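Local coordinates for signal recognition particle 54 kDa protein (Aeropyrum pernix, PDB 7EPK), which is an archaeal SRP54 protein with a helical bundle domain, a P-loop GTPase domain and a helical signal peptide binding domain, modelled with GDP and magnesium, at residues Gln31-Leu34 / Ile35-Asp38; Glu378-Tyr382 / Glu383-Arg387; Gly17-Glu20 / Lys21-Ala25; Ser357-Glu360 / Gly361-Lys364; Gly366-Lys369 / Met370-Met374. All coordinates share one frame; numbering follows the deposited sequence.

Interaction 1: Gln31-Leu34 / Ile35-Asp38; sequences QREL and IKAD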
loop_
_atom_site.group_PDB
_atom_site.type_symbol
_atom_site.label_atom_id
_atom_site.label_comp_id
_atom_site.label_asym_id
_atom_site.label_seq_id
_atom_site.Cartn_x
_atom_site.Cartn_y
_atom_site.Cartn_z
ATOM N N GLN A 31 -8.954 15.936 -12.986
ATOM C CA GLN A 31 -9.353 17.040 -12.074
ATOM C C GLN A 31 -10.883 17.043 -11.988
ATOM O O GLN A 31 -11.415 17.023 -10.866
ATOM C CB GLN A 31 -8.822 18.387 -12.560
ATOM C CG GLN A 31 -7.359 18.661 -12.245
ATOM C CD GLN A 31 -6.911 20.032 -12.713
ATOM O OE1 GLN A 31 -5.859 20.548 -12.325
ATOM N NE2 GLN A 31 -7.708 20.649 -13.564
ATOM N N ARG A 32 -11.555 17.019 -13.137
ATOM C CA ARG A 32 -13.033 16.977 -13.218
ATOM C C ARG A 32 -13.517 15.756 -12.431
ATOM O O ARG A 32 -14.520 15.870 -11.713
ATOM C CB ARG A 32 -13.504 16.925 -14.673
ATOM C CG ARG A 32 -15.008 16.745 -14.835
ATOM C CD ARG A 32 -15.459 16.775 -16.280
ATOM N NE ARG A 32 -14.639 15.887 -17.085
ATOM C CZ ARG A 32 -14.667 14.558 -17.022
ATOM N NH1 ARG A 32 -15.497 13.943 -16.193
ATOM N NH2 ARG A 32 -13.861 13.842 -17.791
ATOM N N GLU A 33 -12.814 14.634 -12.551
ATOM C CA GLU A 33 -13.260 13.339 -11.986
ATOM C C GLU A 33 -13.153 13.416 -10.461
ATOM O O GLU A 33 -14.077 12.910 -9.798
ATOM C CB GLU A 33 -12.458 12.164 -12.551
ATOM C CG GLU A 33 -13.328 11.038 -13.074
ATOM C CD GLU A 33 -14.309 11.513 -14.118
ATOM O OE1 GLU A 33 -15.440 11.019 -14.155
ATOM O OE2 GLU A 33 -13.944 12.422 -14.856
ATOM N N LEU A 34 -12.088 14.026 -9.931
ATOM C CA LEU A 34 -11.888 14.125 -8.462
ATOM C C LEU A 34 -12.990 15.034 -7.911
ATOM O O LEU A 34 -13.757 14.567 -7.050
ATOM C CB LEU A 34 -10.469 14.609 -8.139
ATOM C CG LEU A 34 -9.355 13.616 -8.501
ATOM C CD1 LEU A 34 -7.980 14.128 -8.096
ATOM C CD2 LEU A 34 -9.592 12.241 -7.890
ATOM N N ILE A 35 -13.159 16.228 -8.476
ATOM C CA ILE A 35 -14.223 17.189 -8.056
ATOM C C ILE A 35 -15.591 16.489 -8.020
ATOM O O ILE A 35 -16.259 16.619 -6.990
ATOM C CB ILE A 35 -14.241 18.420 -8.967
ATOM C CG1 ILE A 35 -12.942 19.229 -8.857
ATOM C CG2 ILE A 35 -15.468 19.265 -8.684
ATOM C CD1 ILE A 35 -12.526 19.614 -7.451
ATOM N N LYS A 36 -15.993 15.776 -9.079
ATOM C CA LYS A 36 -17.275 15.014 -9.133
ATOM C C LYS A 36 -17.399 14.090 -7.914
ATOM O O LYS A 36 -18.538 13.820 -7.509
ATOM C CB LYS A 36 -17.374 14.142 -10.388
ATOM C CG LYS A 36 -17.776 14.854 -11.667
ATOM C CD LYS A 36 -18.018 13.892 -12.809
ATOM C CE LYS A 36 -18.289 14.609 -14.114
ATOM N NZ LYS A 36 -18.450 13.657 -15.236
ATOM N N ALA A 37 -16.276 13.583 -7.393
ATOM C CA ALA A 37 -16.188 12.786 -6.141
ATOM C C ALA A 37 -15.889 13.710 -4.936
ATOM O O ALA A 37 -15.557 13.197 -3.846
ATOM C CB ALA A 37 -15.150 11.700 -6.304
ATOM N N ASP A 38 -16.029 15.030 -5.133
ATOM C CA ASP A 38 -15.993 16.115 -4.108
ATOM C C ASP A 38 -14.533 16.390 -3.737
ATOM O O ASP A 38 -13.979 17.439 -4.144
ATOM C CB ASP A 38 -16.890 15.792 -2.902
ATOM C CG ASP A 38 -17.972 16.838 -2.669
ATOM O OD1 ASP A 38 -19.134 16.592 -3.091
ATOM O OD2 ASP A 38 -17.644 17.897 -2.085
#
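R32 and K36 run side by side in the same direction, one helical turn apart. K36 is stretched out beyond CG, and its CE lies in the guanidinium plane at the edge of R32. K36 NZ and R32 NH1 are 3.1 Å apart, two donors that do not bond. R32 sets off with CG anti to the backbone N (chi1 174°), then bends at chi3. The bend turns the guanidinium toward its neighbour E33, and R32 NH1 makes a salt bridge to E33 OE2 of 2.6 Å. NH2 of the same guanidinium is paired with D29. E33 is bent at chi2. Its other oxygen, OE1, lies 4.1 Å from K36 NZ, too far for a salt bridge. The carboxylate probably still offsets part of the charge of the two basic groups. These residues sit on the last turns of helix 19-36 in the helical bundle domain. The backbone bonds are regular at first: I35 N donates to Q31 O at 3.1 Å, and K36 N to R32 O at 3.0 Å. They then become weak, with A37 N reaching both E33 O and L34 O. I35 keeps CG1 beside its backbone N (chi1 -64°), which lays that carbon 3.4 Å from Q31 O. A37 CB rests on L34 O at 3.3 Å. Q31, L34 and I35 all send side chains onto V44 of helix 41-57. A37 O accepts a bond from R251 NE.

Interaction 2: Glu378-Tyr382 / Glu383-Arg387; sequences ESMTY and EELDR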
loop_
_atom_site.group_PDB
_atom_site.type_symbol
_atom_site.label_atom_id
_atom_site.label_comp_id
_atom_site.label_asym_id
_atom_site.label_seq_id
_atom_site.Cartn_x
_atom_site.Cartn_y
_atom_site.Cartn_z
ATOM N N GLU A 378 30.583 -11.589 -2.772
ATOM C CA GLU A 378 30.240 -10.925 -1.488
ATOM C C GLU A 378 31.283 -11.271 -0.414
ATOM O O GLU A 378 31.412 -10.480 0.530
ATOM C CB GLU A 378 28.811 -11.284 -1.085
ATOM C CG GLU A 378 27.749 -10.669 -1.979
ATOM C CD GLU A 378 26.354 -11.201 -1.728
ATOM O OE1 GLU A 378 25.464 -10.983 -2.578
ATOM O OE2 GLU A 378 26.164 -11.832 -0.685
ATOM N N SER A 379 32.005 -12.392 -0.543
ATOM C CA SER A 379 32.984 -12.901 0.470
ATOM C C SER A 379 34.418 -12.447 0.132
ATOM O O SER A 379 35.265 -12.457 1.039
ATOM C CB SER A 379 32.893 -14.419 0.640
ATOM O OG SER A 379 31.618 -14.816 1.139
ATOM N N MET A 380 34.683 -12.025 -1.105
ATOM C CA MET A 380 35.975 -11.413 -1.502
ATOM C C MET A 380 36.183 -10.097 -0.736
ATOM O O MET A 380 35.217 -9.357 -0.605
ATOM C CB MET A 380 35.964 -11.096 -2.995
ATOM C CG MET A 380 35.711 -12.286 -3.875
ATOM S SD MET A 380 36.010 -11.819 -5.580
ATOM C CE MET A 380 35.990 -13.393 -6.430
ATOM N N THR A 381 37.415 -9.788 -0.312
ATOM C CA THR A 381 37.792 -8.481 0.304
ATOM C C THR A 381 37.608 -7.366 -0.730
ATOM O O THR A 381 37.583 -7.639 -1.946
ATOM C CB THR A 381 39.239 -8.437 0.839
ATOM O OG1 THR A 381 40.177 -8.240 -0.214
ATOM C CG2 THR A 381 39.678 -9.690 1.558
ATOM N N TYR A 382 37.533 -6.127 -0.272
ATOM C CA TYR A 382 37.462 -4.948 -1.169
ATOM C C TYR A 382 38.696 -4.918 -2.074
ATOM O O TYR A 382 38.564 -4.480 -3.219
ATOM C CB TYR A 382 37.305 -3.662 -0.354
ATOM C CG TYR A 382 35.978 -3.575 0.350
ATOM C CD1 TYR A 382 34.803 -3.398 -0.364
ATOM C CD2 TYR A 382 35.889 -3.744 1.715
ATOM C CE1 TYR A 382 33.575 -3.336 0.279
ATOM C CE2 TYR A 382 34.674 -3.696 2.369
ATOM C CZ TYR A 382 33.508 -3.479 1.657
ATOM O OH TYR A 382 32.311 -3.431 2.319
ATOM N N GLU A 383 39.848 -5.332 -1.553
ATOM C CA GLU A 383 41.126 -5.402 -2.307
ATOM C C GLU A 383 41.014 -6.494 -3.371
ATOM O O GLU A 383 41.330 -6.238 -4.542
ATOM C CB GLU A 383 42.292 -5.709 -1.374
ATOM C CG GLU A 383 43.638 -5.742 -2.067
ATOM C CD GLU A 383 44.751 -6.204 -1.148
ATOM O OE1 GLU A 383 44.802 -7.414 -0.929
ATOM O OE2 GLU A 383 45.540 -5.361 -0.626
ATOM N N GLU A 384 40.533 -7.667 -2.984
ATOM C CA GLU A 384 40.186 -8.747 -3.942
ATOM C C GLU A 384 39.192 -8.238 -4.985
ATOM O O GLU A 384 39.469 -8.443 -6.152
ATOM C CB GLU A 384 39.648 -9.960 -3.202
ATOM C CG GLU A 384 40.705 -10.557 -2.308
ATOM C CD GLU A 384 40.305 -11.882 -1.734
ATOM O OE1 GLU A 384 41.123 -12.427 -0.991
ATOM O OE2 GLU A 384 39.174 -12.337 -2.030
ATOM N N LEU A 385 38.111 -7.555 -4.595
ATOM C CA LEU A 385 37.108 -7.055 -5.583
ATOM C C LEU A 385 37.851 -6.269 -6.668
ATOM O O LEU A 385 37.507 -6.390 -7.838
ATOM C CB LEU A 385 36.053 -6.176 -4.897
ATOM C CG LEU A 385 34.725 -6.821 -4.455
ATOM C CD1 LEU A 385 34.485 -8.219 -5.020
ATOM C CD2 LEU A 385 34.612 -6.840 -2.938
ATOM N N ASP A 386 38.877 -5.528 -6.267
ATOM C CA ASP A 386 39.594 -4.565 -7.139
ATOM C C ASP A 386 40.569 -5.320 -8.029
ATOM O O ASP A 386 40.651 -4.995 -9.207
ATOM C CB ASP A 386 40.370 -3.530 -6.326
ATOM C CG ASP A 386 40.941 -2.443 -7.210
ATOM O OD1 ASP A 386 40.287 -2.113 -8.221
ATOM O OD2 ASP A 386 42.028 -1.948 -6.886
ATOM N N ARG A 387 41.291 -6.260 -7.429
ATOM C CA ARG A 387 42.399 -7.013 -8.050
ATOM C C ARG A 387 42.137 -8.501 -7.834
ATOM O O ARG A 387 42.708 -9.128 -6.945
ATOM C CB ARG A 387 43.714 -6.536 -7.420
ATOM C CG ARG A 387 44.184 -5.165 -7.900
ATOM C CD ARG A 387 45.332 -4.624 -7.071
ATOM N NE ARG A 387 46.472 -5.535 -7.068
ATOM C CZ ARG A 387 47.250 -5.799 -6.013
ATOM N NH1 ARG A 387 47.044 -5.219 -4.838
ATOM N NH2 ARG A 387 48.255 -6.647 -6.138
#
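L385 N donates to T381 O at 2.7 Å, the shortest hydrogen bond between 378-382 and 383-387. The bond is fairly straight, with an angle of 160° at the hydrogen. T381 is the N-cap of helix 382-386. Its OG1 accepts from E384 N at 2.9 Å, and here the angle is 177°. The T381 hydroxyl lies between the backbone N and the carbonyl carbon (chi1 79°), a position that turns OG1 back over the first helical turn. A further bond, from D386 N to Y382 O, is weak. E384 crosses T381 at about a right angle and is extended beyond CG. Its CG packs against the T381 hydroxyl, while T381 CG2 lies 4.0 Å from E384 CD. The E384 carboxylate continues toward M380, with OE2 3.6 Å from M380 CB. Its other oxygen, OE1, is held by salt bridges to R395 and R398. L385 CD1 meets M380, 3.8 Å from M380 CB and 3.9 Å from M380 SD. L385 CD2 is 4.3 Å from Y382 CD1, a looser approach to the ring. M380 also touches I399 of helix 393-402, and both M380 and L385 touch M326 of helix 326-337. The signal peptide binding domain thus has a capped helix start at a tight bend between helices 367-379 and 382-386. A threonine hydroxyl satisfies one early amide of the new helix, and the two arginines probably balance the charge of the largely buried E384.

Interaction 3: Gly17-Glu20 / Lys21-Ala25; sequences GVYE and KAVDA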
loop_
_atom_site.group_PDB
_atom_site.type_symbol
_atom_site.label_atom_id
_atom_site.label_comp_id
_atom_site.label_asym_id
_atom_site.label_seq_id
_atom_site.Cartn_x
_atom_site.Cartn_y
_atom_site.Cartn_z
ATOM N N GLY A 17 -2.262 10.807 -30.748
ATOM C CA GLY A 17 -2.184 12.254 -31.037
ATOM C C GLY A 17 -0.985 12.895 -30.348
ATOM O O GLY A 17 -0.148 12.142 -29.837
ATOM N N VAL A 18 -0.894 14.232 -30.325
ATOM C CA VAL A 18 0.272 14.959 -29.727
ATOM C C VAL A 18 0.359 14.561 -28.246
ATOM O O VAL A 18 -0.657 14.721 -27.553
ATOM C CB VAL A 18 0.150 16.495 -29.852
ATOM C CG1 VAL A 18 1.356 17.223 -29.236
ATOM C CG2 VAL A 18 -0.095 16.950 -31.286
ATOM N N TYR A 19 1.522 14.097 -27.784
ATOM C CA TYR A 19 1.779 13.705 -26.373
ATOM C C TYR A 19 1.254 14.747 -25.385
ATOM O O TYR A 19 0.437 14.394 -24.520
ATOM C CB TYR A 19 3.267 13.584 -26.050
ATOM C CG TYR A 19 3.499 13.321 -24.587
ATOM C CD1 TYR A 19 3.108 12.122 -24.008
ATOM C CD2 TYR A 19 4.040 14.296 -23.769
ATOM C CE1 TYR A 19 3.307 11.876 -22.657
ATOM C CE2 TYR A 19 4.232 14.070 -22.416
ATOM C CZ TYR A 19 3.865 12.855 -21.850
ATOM O OH TYR A 19 4.051 12.625 -20.512
ATOM N N GLU A 20 1.759 15.977 -25.468
ATOM C CA GLU A 20 1.512 16.986 -24.410
ATOM C C GLU A 20 0.021 17.339 -24.434
ATOM O O GLU A 20 -0.510 17.692 -23.382
ATOM C CB GLU A 20 2.411 18.218 -24.530
ATOM C CG GLU A 20 3.899 17.918 -24.368
ATOM C CD GLU A 20 4.629 17.325 -25.577
ATOM O OE1 GLU A 20 3.982 17.069 -26.639
ATOM O OE2 GLU A 20 5.852 17.110 -25.455
ATOM N N LYS A 21 -0.651 17.232 -25.576
ATOM C CA LYS A 21 -2.114 17.524 -25.650
ATOM C C LYS A 21 -2.876 16.416 -24.930
ATOM O O LYS A 21 -3.976 16.691 -24.470
ATOM C CB LYS A 21 -2.641 17.643 -27.090
ATOM C CG LYS A 21 -2.241 18.920 -27.820
ATOM C CD LYS A 21 -2.867 19.105 -29.187
ATOM C CE LYS A 21 -2.465 20.423 -29.813
ATOM N NZ LYS A 21 -3.378 20.815 -30.911
ATOM N N ALA A 22 -2.321 15.204 -24.894
ATOM C CA ALA A 22 -2.944 14.028 -24.246
ATOM C C ALA A 22 -2.843 14.202 -22.724
ATOM O O ALA A 22 -3.817 13.811 -22.052
ATOM C CB ALA A 22 -2.316 12.736 -24.722
ATOM N N VAL A 23 -1.744 14.788 -22.218
ATOM C CA VAL A 23 -1.471 14.927 -20.758
ATOM C C VAL A 23 -2.260 16.127 -20.191
ATOM O O VAL A 23 -2.900 15.956 -19.120
ATOM C CB VAL A 23 0.040 14.943 -20.433
ATOM C CG1 VAL A 23 0.785 16.012 -21.170
ATOM C CG2 VAL A 23 0.323 15.093 -18.951
ATOM N N ASP A 24 -2.296 17.274 -20.879
ATOM C CA ASP A 24 -3.151 18.436 -20.499
ATOM C C ASP A 24 -4.611 17.976 -20.397
ATOM O O ASP A 24 -5.351 18.433 -19.484
ATOM C CB ASP A 24 -3.033 19.574 -21.517
ATOM C CG ASP A 24 -1.714 20.326 -21.474
ATOM O OD1 ASP A 24 -1.064 20.339 -20.388
ATOM O OD2 ASP A 24 -1.335 20.882 -22.537
ATOM N N ALA A 25 -5.019 17.106 -21.316
ATOM C CA ALA A 25 -6.409 16.602 -21.413
ATOM C C ALA A 25 -6.659 15.575 -20.307
ATOM O O ALA A 25 -7.819 15.397 -19.882
ATOM C CB ALA A 25 -6.656 15.993 -22.781
#
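V18 O receives A22 N at 3.2 Å in the carbonyl plane, and K21 N weakly, as helix 19-36 begins. V18 is the N-cap. Y19 O accepts two amides: V23 N in the carbonyl plane, and A22 N at 2.9 Å from above that plane. D24 N donates to E20 O at 3.1 Å in a nearly straight bond (175°). Among the side chains, the methylene carbons of K21 cover the valine, with K21 CG and CD each 4.0 Å from V18 CB. V23 CG1 sits between the backbone N and the carbonyl carbon (chi1 56°), which directs this methyl back to the preceding turn. There it lies against the E20 carbonyl, 3.1 Å from E20 O, with Y19 CE2 farther from V23 CG1 at 4.1 Å. A22 CB rests 3.2 Å from Y19 O. Y19, A22 and V23 touch F12 of helix 4-13, and Y19 and V23 also touch M70 of helix 66-81, so this side of the helix start faces the rest of the helical bundle domain. Backbone bonds hold the first turn, while the carbons of these three residues pack on the bundle.

Interaction 4: Ser357-Glu360 / Gly361-Lys364; sequences SIDE and GALK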
loop_
_atom_site.group_PDB
_atom_site.type_symbol
_atom_site.label_atom_id
_atom_site.label_comp_id
_atom_site.label_asym_id
_atom_site.label_seq_id
_atom_site.Cartn_x
_atom_site.Cartn_y
_atom_site.Cartn_z
ATOM N N SER A 357 26.575 -13.151 -28.934
ATOM C CA SER A 357 26.974 -13.418 -30.349
ATOM C C SER A 357 28.496 -13.625 -30.484
ATOM O O SER A 357 28.927 -13.951 -31.606
ATOM C CB SER A 357 26.487 -12.328 -31.283
ATOM O OG SER A 357 27.422 -11.262 -31.365
ATOM N N ILE A 358 29.277 -13.434 -29.407
ATOM C CA ILE A 358 30.730 -13.785 -29.319
ATOM C C ILE A 358 30.883 -15.042 -28.445
ATOM O O ILE A 358 31.469 -16.037 -28.934
ATOM C CB ILE A 358 31.566 -12.595 -28.796
ATOM C CG1 ILE A 358 31.779 -11.532 -29.879
ATOM C CG2 ILE A 358 32.901 -13.072 -28.233
ATOM C CD1 ILE A 358 30.681 -10.513 -29.993
ATOM N N ASP A 359 30.387 -14.996 -27.203
ATOM C CA ASP A 359 30.349 -16.148 -26.255
ATOM C C ASP A 359 28.891 -16.433 -25.857
ATOM O O ASP A 359 28.355 -15.713 -24.989
ATOM C CB ASP A 359 31.223 -15.897 -25.024
ATOM C CG ASP A 359 31.222 -17.027 -24.003
ATOM O OD1 ASP A 359 31.026 -18.188 -24.409
ATOM O OD2 ASP A 359 31.424 -16.738 -22.803
ATOM N N GLU A 360 28.286 -17.456 -26.468
ATOM C CA GLU A 360 26.897 -17.926 -26.203
ATOM C C GLU A 360 26.748 -18.273 -24.712
ATOM O O GLU A 360 25.668 -17.994 -24.154
ATOM C CB GLU A 360 26.590 -19.100 -27.141
ATOM C CG GLU A 360 25.582 -20.105 -26.603
ATOM C CD GLU A 360 26.080 -21.540 -26.488
ATOM O OE1 GLU A 360 25.235 -22.450 -26.465
ATOM O OE2 GLU A 360 27.306 -21.748 -26.399
ATOM N N GLY A 361 27.801 -18.828 -24.096
ATOM C CA GLY A 361 27.805 -19.329 -22.705
ATOM C C GLY A 361 28.147 -18.256 -21.683
ATOM O O GLY A 361 28.470 -18.633 -20.542
ATOM N N ALA A 362 28.076 -16.975 -22.072
ATOM C CA ALA A 362 28.237 -15.793 -21.192
ATOM C C ALA A 362 26.888 -15.427 -20.558
ATOM O O ALA A 362 26.880 -15.140 -19.348
ATOM C CB ALA A 362 28.809 -14.626 -21.963
ATOM N N LEU A 363 25.801 -15.414 -21.347
ATOM C CA LEU A 363 24.416 -15.107 -20.877
ATOM C C LEU A 363 23.583 -16.394 -20.800
ATOM O O LEU A 363 22.350 -16.296 -21.000
ATOM C CB LEU A 363 23.748 -14.089 -21.812
ATOM C CG LEU A 363 24.535 -12.803 -22.061
ATOM C CD1 LEU A 363 23.691 -11.791 -22.821
ATOM C CD2 LEU A 363 25.040 -12.213 -20.749
ATOM N N LYS A 364 24.227 -17.535 -20.504
ATOM C CA LYS A 364 23.578 -18.867 -20.355
ATOM C C LYS A 364 24.109 -19.553 -19.085
ATOM O O LYS A 364 24.637 -20.679 -19.158
ATOM C CB LYS A 364 23.793 -19.696 -21.626
ATOM C CG LYS A 364 22.557 -20.448 -22.107
ATOM C CD LYS A 364 22.871 -21.755 -22.808
ATOM C CE LYS A 364 22.151 -21.909 -24.128
ATOM N NZ LYS A 364 22.601 -20.911 -25.128
#
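D359 reaches forward along the chain to G361 and A362. Its CB lies 4.1 Å from A362 CB. CG is anti to the backbone N (chi1 179°), beside the carbonyl carbon, which carries the carboxylate along with the onward chain. This places D359 CG 3.7 Å from A362 N. At the tip the two oxygens separate. D359 OD1 accepts a weak hydrogen bond from G361 N at 3.3 Å, while D359 OD2 comes to 3.4 Å from A362 N without bonding to it. The weak bond from the second residue onward is consistent with an Asx turn. It is superposed on a beta turn, because A362 N donates to D359 O at 3.2 Å. That donor stands above the carbonyl plane, 61° out of it. The backbone angles of E360 and G361 fit a type I turn. The turn belongs to the irregular linker between helices 350-356 and 367-379 of the signal peptide binding domain. Beside it, E360 OE1 meets K364 NZ at 3.3 Å on the surface, a salt bridge with a weak hydrogen bond. E360 is bent at chi2, and K364 at its three outer torsions. K364 NZ also lies 3.4 Å from E360 CG, alongside the glutamate chain. D359 touches L420 and M423 of helix 409-423, and A362 O accepts a hydrogen bond from Y416 OH. L363 packs back on A352, L355 and A356 of helix 350-356.

Interaction 5: Gly366-Lys369 / Met370-Met374; sequences GEEK and MKRWM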
loop_
_atom_site.group_PDB
_atom_site.type_symbol
_atom_site.label_atom_id
_atom_site.label_comp_id
_atom_site.label_asym_id
_atom_site.label_seq_id
_atom_site.Cartn_x
_atom_site.Cartn_y
_atom_site.Cartn_z
ATOM N N GLY A 366 22.947 -20.809 -15.084
ATOM C CA GLY A 366 21.730 -21.218 -14.347
ATOM C C GLY A 366 21.270 -20.126 -13.393
ATOM O O GLY A 366 21.877 -19.057 -13.387
ATOM N N GLU A 367 20.233 -20.362 -12.598
ATOM C CA GLU A 367 19.921 -19.456 -11.464
ATOM C C GLU A 367 20.974 -19.715 -10.384
ATOM O O GLU A 367 21.663 -18.763 -9.975
ATOM C CB GLU A 367 18.497 -19.661 -10.937
ATOM C CG GLU A 367 17.780 -18.356 -10.609
ATOM C CD GLU A 367 18.195 -17.663 -9.321
ATOM O OE1 GLU A 367 18.461 -18.361 -8.346
ATOM O OE2 GLU A 367 18.223 -16.417 -9.289
ATOM N N GLU A 368 21.123 -20.979 -9.988
ATOM C CA GLU A 368 21.990 -21.385 -8.856
ATOM C C GLU A 368 23.419 -20.920 -9.126
ATOM O O GLU A 368 24.035 -20.435 -8.162
ATOM C CB GLU A 368 21.929 -22.895 -8.598
ATOM C CG GLU A 368 20.950 -23.290 -7.498
ATOM C CD GLU A 368 21.007 -22.455 -6.225
ATOM O OE1 GLU A 368 22.142 -22.068 -5.792
ATOM O OE2 GLU A 368 19.913 -22.177 -5.674
ATOM N N LYS A 369 23.916 -21.051 -10.367
ATOM C CA LYS A 369 25.340 -20.755 -10.714
ATOM C C LYS A 369 25.606 -19.252 -10.534
ATOM O O LYS A 369 26.697 -18.885 -10.019
ATOM C CB LYS A 369 25.691 -21.216 -12.132
ATOM C CG LYS A 369 27.149 -20.990 -12.522
ATOM C CD LYS A 369 27.669 -21.913 -13.619
ATOM C CE LYS A 369 28.379 -23.155 -13.109
ATOM N NZ LYS A 369 27.476 -24.330 -13.021
ATOM N N MET A 370 24.632 -18.419 -10.909
ATOM C CA MET A 370 24.658 -16.956 -10.656
ATOM C C MET A 370 24.574 -16.695 -9.149
ATOM O O MET A 370 25.368 -15.866 -8.670
ATOM C CB MET A 370 23.515 -16.246 -11.388
ATOM C CG MET A 370 23.634 -16.340 -12.908
ATOM S SD MET A 370 22.476 -15.278 -13.797
ATOM C CE MET A 370 21.981 -16.287 -15.193
ATOM N N LYS A 371 23.693 -17.396 -8.425
ATOM C CA LYS A 371 23.452 -17.176 -6.967
ATOM C C LYS A 371 24.711 -17.542 -6.174
ATOM O O LYS A 371 24.967 -16.895 -5.137
ATOM C CB LYS A 371 22.239 -17.976 -6.468
ATOM C CG LYS A 371 21.766 -17.671 -5.046
ATOM C CD LYS A 371 22.032 -18.795 -4.049
ATOM C CE LYS A 371 21.310 -18.638 -2.721
ATOM N NZ LYS A 371 19.853 -18.894 -2.840
ATOM N N ARG A 372 25.455 -18.550 -6.630
ATOM C CA ARG A 372 26.688 -19.029 -5.948
ATOM C C ARG A 372 27.786 -18.000 -6.222
ATOM O O ARG A 372 28.505 -17.611 -5.281
ATOM C CB ARG A 372 27.129 -20.418 -6.444
ATOM C CG ARG A 372 26.332 -21.611 -5.917
ATOM C CD ARG A 372 27.053 -22.937 -6.169
ATOM N NE ARG A 372 27.460 -23.153 -7.562
ATOM C CZ ARG A 372 26.700 -23.695 -8.514
ATOM N NH1 ARG A 372 25.467 -24.094 -8.248
ATOM N NH2 ARG A 372 27.172 -23.817 -9.742
ATOM N N TRP A 373 27.895 -17.577 -7.483
ATOM C CA TRP A 373 28.892 -16.581 -7.940
ATOM C C TRP A 373 28.703 -15.275 -7.174
ATOM O O TRP A 373 29.725 -14.673 -6.810
ATOM C CB TRP A 373 28.783 -16.396 -9.450
ATOM C CG TRP A 373 29.442 -17.511 -10.190
ATOM C CD1 TRP A 373 29.887 -18.686 -9.662
ATOM C CD2 TRP A 373 29.720 -17.567 -11.599
ATOM N NE1 TRP A 373 30.432 -19.468 -10.641
ATOM C CE2 TRP A 373 30.341 -18.811 -11.844
ATOM C CE3 TRP A 373 29.507 -16.700 -12.682
ATOM C CZ2 TRP A 373 30.761 -19.191 -13.123
ATOM C CZ3 TRP A 373 29.924 -17.077 -13.945
ATOM C CH2 TRP A 373 30.541 -18.309 -14.160
ATOM N N MET A 374 27.452 -14.878 -6.905
ATOM C CA MET A 374 27.151 -13.632 -6.162
ATOM C C MET A 374 27.623 -13.793 -4.709
ATOM O O MET A 374 28.319 -12.887 -4.215
ATOM C CB MET A 374 25.674 -13.231 -6.278
ATOM C CG MET A 374 25.382 -12.439 -7.583
ATOM S SD MET A 374 23.628 -12.009 -7.935
ATOM C CE MET A 374 23.187 -11.282 -6.356
#
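K369 and W373 lie side by side, pointing the same way. K369 CG stands over one face of the indole, 4.2 Å from the centroid of the five-membered ring, in a CH-pi contact. K369 O comes over a face too, 3.1 Å from W373 CG, and accepts W373 N at 3.1 Å. K369 has CG anti to the backbone N (chi1 -178°), which sends the chain along the ring. It then bends at chi3 and chi4 toward R372. The R372 guanidinium lays one face over K369 CA. K369 NZ sits in plane at its edge, 3.3 Å from R372 NH2, two donors that do not bond. E368 and K371 run alongside each other, with E368 OE1 3.7 Å from K371 CD. M370 CG approaches G366 O at 3.3 Å, and M370 packs on L333 and M336 of helix 326-337. W373 meets the Y416 ring of helix 409-423. The start of helix 367-379 thus joins two other helices of the signal peptide binding domain. K369 serves mainly through its carbons. E368 OE2 lies 4.3 Å from K371 NZ and E368 OE1 4.6 Å from R372 NH1, so this carboxylate probably offsets part of the charge of K371 and R372.

In the fold
Along the chain the order is interaction 3, 1, 4, 5 and 2. Interactions 3 and 1 share helix 19-36 of the helical bundle domain, near its start and its end, with centres about 20 Å apart. The other three lie in the signal peptide binding domain. Interaction 4 is in the loop leading toward helix 367-379, interaction 5 opens that helix, and interaction 2 spans the bend from it into helix 382-386. Centres of 4 and 5 are about 16 Å apart, those of 5 and 2 about 18 Å. The two groups are far apart: the centres of interactions 1 and 2 are about 57 Å from each other, on opposite sides of the chain's centre. This fits an elongated, multidomain protein.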